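Local coordinates for Cg6181-pa, isoform A (Drosophila melanogaster, PDB 2VXG), which seems to take part in mRNA decapping during mRNA decay and is required for silencing a subset of endogenous microRNA targets, at residues A[5-10]-A[32-37]. Sequence-based numbering, arbitrary orientation.
Sequences DSIKQL and VEFTLR
Phe-34 reaches from segment 32-37 toward segment 5-10 and meets Lys-8 and Ile-7 with the far end of its ring. The ring carbon CG is anti to the backbone N of Phe-34 (chi1 167°), which carries CZ and CE2 over to Lys-8 and Ile-7. Lys-8 crosses the phenyl side chain at about a right angle, and it touches through its methylene chain. Its CG lies 3.5 Å from Phe-34 CZ, and its CD 3.6 Å from the same CZ. The approach to the ring is oblique. The chain of Lys-8 then bends at chi3 (-75°), and Lys-8 CE lies 4.0 Å from Phe-34 CZ. Replacing Lys-8 with an alanine would probably uncover this end of the ring and leave the phenyl group freer to move.

Ile-7 CG2 also meets the ring obliquely, 4.0 Å from Phe-34 CE2. The two helices, 2-13 and 29-38, belong to the all-helical C-terminal domain of Ge-1, whose sequence family falls in the TPR clan. Segments 5-10 and 32-37 run roughly parallel, with axes crossing at -30° and 10.3 Å apart at their closest. No hydrogen bond joins the two segments. Helix 16-25 comes between them in the chain, and Thr-35 packs against its Phe-20 and Ala-23.

Ile-7 and Thr-35 are the nearest pair by backbone, and their side chains also cross at about a right angle. Ile-7 CD1 sits 3.7 Å from Thr-35 OG1. The methyl CG2 of Ile-7 meets the methyl CG2 of Thr-35 at 3.9 Å. Thr-35 OG1 is hydrogen-bonded to Leu-31 O of its own helix; toward the methyl groups of Ile-7 it makes van der Waals contact. Within its own helix, the Phe-34 ring also meets the ring of His-38.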
ATOM      1  N   ASP A   5      12.212  -2.497  15.812  1.00 21.21           N
ATOM      2  CA  ASP A   5      12.708  -3.746  16.369  1.00 20.91           C
ATOM      3  C   ASP A   5      11.626  -4.793  16.467  1.00 20.47           C
ATOM      4  O   ASP A   5      11.822  -5.942  16.056  1.00 18.65           O
ATOM      5  CB  ASP A   5      13.296  -3.535  17.768  1.00 21.83           C
ATOM      6  CG  ASP A   5      14.644  -2.765  17.751  1.00 23.59           C
ATOM      7  OD1 ASP A   5      15.205  -2.542  16.668  1.00 22.55           O
ATOM      8  OD2 ASP A   5      15.131  -2.408  18.853  1.00 26.59           O
ATOM      9  N   SER A   6      10.472  -4.403  16.994  1.00 19.23           N
ATOM     10  CA  SER A   6       9.362  -5.342  17.134  1.00 19.87           C
ATOM     11  C   SER A   6       8.898  -5.831  15.775  1.00 19.47           C
ATOM     12  O   SER A   6       8.588  -7.008  15.595  1.00 19.42           O
ATOM     13  CB  SER A   6       8.185  -4.687  17.848  1.00 18.86           C
ATOM     14  OG  SER A   6       7.064  -5.539  17.846  1.00 20.04           O
ATOM     15  N   ILE A   7       8.782  -4.892  14.855  1.00 18.57           N
ATOM     16  CA  ILE A   7       8.444  -5.187  13.449  1.00 19.18           C
ATOM     17  C   ILE A   7       9.413  -6.153  12.795  1.00 19.08           C
ATOM     18  O   ILE A   7       8.989  -7.106  12.144  1.00 18.08           O
ATOM     19  CB  ILE A   7       8.354  -3.889  12.619  1.00 19.68           C
ATOM     20  CG1 ILE A   7       7.026  -3.195  12.938  1.00 18.72           C
ATOM     21  CG2 ILE A   7       8.484  -4.157  11.121  1.00 18.24           C
ATOM     22  CD1 ILE A   7       6.996  -1.723  12.654  1.00 19.76           C
ATOM     23  N   LYS A   8      10.708  -5.936  12.973  1.00 19.15           N
ATOM     24  CA  LYS A   8      11.681  -6.844  12.360  1.00 20.65           C
ATOM     25  C   LYS A   8      11.542  -8.229  12.960  1.00 20.16           C
ATOM     26  O   LYS A   8      11.594  -9.218  12.247  1.00 20.80           O
ATOM     27  CB  LYS A   8      13.104  -6.303  12.479  1.00 20.43           C
ATOM     28  CG  LYS A   8      13.225  -4.970  11.805  1.00 22.32           C
ATOM     29  CD  LYS A   8      14.596  -4.682  11.298  1.00 24.10           C
ATOM     30  CE  LYS A   8      15.520  -4.339  12.414  1.00 25.51           C
ATOM     31  NZ  LYS A   8      16.857  -4.194  11.829  1.00 27.57           N
ATOM     32  N   GLN A   9      11.353  -8.275  14.270  1.00 20.68           N
ATOM     33  CA  GLN A   9      11.076  -9.500  15.012  1.00 21.74           C
ATOM     34  C   GLN A   9       9.888 -10.298  14.454  1.00 21.00           C
ATOM     35  O   GLN A   9       9.976 -11.514  14.175  1.00 19.89           O
ATOM     36  CB  GLN A   9      10.823  -9.112  16.451  1.00 21.90           C
ATOM     37  CG  GLN A   9      10.565 -10.243  17.384  1.00 24.00           C
ATOM     38  CD  GLN A   9      11.028  -9.925  18.785  1.00 26.99           C
ATOM     39  OE1 GLN A   9      10.611  -8.903  19.380  1.00 36.93           O
ATOM     40  NE2 GLN A   9      11.885 -10.802  19.348  1.00 33.45           N
ATOM     41  N   LEU A  10       8.767  -9.603  14.313  1.00 20.34           N
ATOM     42  CA  LEU A  10       7.515 -10.204  13.811  1.00 20.53           C
ATOM     43  C   LEU A  10       7.703 -10.784  12.424  1.00 20.22           C
ATOM     44  O   LEU A  10       7.355 -11.926  12.185  1.00 19.62           O
ATOM     45  CB  LEU A  10       6.385  -9.164  13.847  1.00 20.12           C
ATOM     46  CG  LEU A  10       5.951  -8.889  15.293  1.00 20.13           C
ATOM     47  CD1 LEU A  10       5.083  -7.648  15.458  1.00 19.49           C
ATOM     48  CD2 LEU A  10       5.272 -10.155  15.865  1.00 20.18           C
ATOM     49  N   VAL A  32       6.072   2.554   7.963  1.00 15.37           N
ATOM     50  CA  VAL A  32       5.534   1.723   6.912  1.00 16.33           C
ATOM     51  C   VAL A  32       6.614   1.432   5.866  1.00 17.27           C
ATOM     52  O   VAL A  32       6.794   0.258   5.494  1.00 17.63           O
ATOM     53  CB  VAL A  32       4.267   2.339   6.261  1.00 16.12           C
ATOM     54  CG1 VAL A  32       3.786   1.455   5.074  1.00 15.52           C
ATOM     55  CG2 VAL A  32       3.143   2.496   7.311  1.00 16.00           C
ATOM     56  N   GLU A  33       7.306   2.478   5.390  1.00 18.95           N
ATOM     57  CA  GLU A  33       8.416   2.287   4.426  1.00 20.05           C
ATOM     58  C   GLU A  33       9.534   1.408   4.943  1.00 19.43           C
ATOM     59  O   GLU A  33       9.942   0.487   4.247  1.00 18.90           O
ATOM     60  CB  GLU A  33       8.959   3.600   3.921  1.00 20.34           C
ATOM     61  CG  GLU A  33       7.974   4.347   3.121  1.00 22.72           C
ATOM     62  CD  GLU A  33       8.520   5.675   2.600  1.00 25.35           C
ATOM     63  OE1 GLU A  33       9.652   5.655   2.047  1.00 26.20           O
ATOM     64  OE2 GLU A  33       7.803   6.722   2.748  1.00 30.56           O
ATOM     65  N   PHE A  34       9.970   1.638   6.187  1.00 19.38           N
ATOM     66  CA  PHE A  34      10.899   0.730   6.910  1.00 18.94           C
ATOM     67  C   PHE A  34      10.393  -0.715   6.874  1.00 18.51           C
ATOM     68  O   PHE A  34      11.146  -1.659   6.579  1.00 18.30           O
ATOM     69  CB  PHE A  34      11.048   1.226   8.385  1.00 18.58           C
ATOM     70  CG  PHE A  34      11.725   0.223   9.344  1.00 17.90           C
ATOM     71  CD1 PHE A  34      13.108   0.221   9.508  1.00 19.80           C
ATOM     72  CD2 PHE A  34      10.958  -0.654  10.093  1.00 16.53           C
ATOM     73  CE1 PHE A  34      13.729  -0.655  10.381  1.00 18.17           C
ATOM     74  CE2 PHE A  34      11.542  -1.524  10.961  1.00 17.65           C
ATOM     75  CZ  PHE A  34      12.937  -1.535  11.121  1.00 18.16           C
ATOM     76  N   THR A  35       9.114  -0.894   7.184  1.00 18.16           N
ATOM     77  CA  THR A  35       8.507  -2.221   7.168  1.00 19.01           C
ATOM     78  C   THR A  35       8.610  -2.814   5.753  1.00 19.41           C
ATOM     79  O   THR A  35       9.039  -3.947   5.616  1.00 19.39           O
ATOM     80  CB  THR A  35       7.042  -2.187   7.665  1.00 18.35           C
ATOM     81  OG1 THR A  35       7.007  -1.503   8.918  1.00 17.84           O
ATOM     82  CG2 THR A  35       6.434  -3.578   7.815  1.00 18.37           C
ATOM     83  N   LEU A  36       8.240  -2.042   4.722  1.00 21.37           N
ATOM     84  CA  LEU A  36       8.242  -2.552   3.315  1.00 21.83           C
ATOM     85  C   LEU A  36       9.661  -2.922   2.885  1.00 22.99           C
ATOM     86  O   LEU A  36       9.892  -3.957   2.279  1.00 20.62           O
ATOM     87  CB  LEU A  36       7.673  -1.533   2.342  1.00 21.92           C
ATOM     88  CG  LEU A  36       6.218  -1.084   2.480  1.00 21.50           C
ATOM     89  CD1 LEU A  36       5.951   0.009   1.469  1.00 22.76           C
ATOM     90  CD2 LEU A  36       5.270  -2.204   2.303  1.00 24.45           C
ATOM     91  N   ARG A  37      10.602  -2.067   3.273  1.00 24.11           N
ATOM     92  CA  ARG A  37      12.034  -2.319   3.120  1.00 25.27           C
ATOM     93  C   ARG A  37      12.529  -3.635   3.751  1.00 24.91           C
ATOM     94  O   ARG A  37      13.403  -4.261   3.190  1.00 27.08           O
ATOM     95  CB  ARG A  37      12.780  -1.065   3.606  1.00 25.21           C
ATOM     96  CG  ARG A  37      14.262  -1.130   3.810  1.00 27.08           C
ATOM     97  CD  ARG A  37      14.703   0.078   4.685  1.00 28.21           C
ATOM     98  NE  ARG A  37      14.004   1.284   4.252  1.00 32.56           N
ATOM     99  CZ  ARG A  37      13.591   2.290   5.032  1.00 31.19           C
ATOM    100  NH1 ARG A  37      13.810   2.317   6.341  1.00 31.62           N
ATOM    101  NH2 ARG A  37      12.948   3.309   4.469  1.00 33.64           N
TER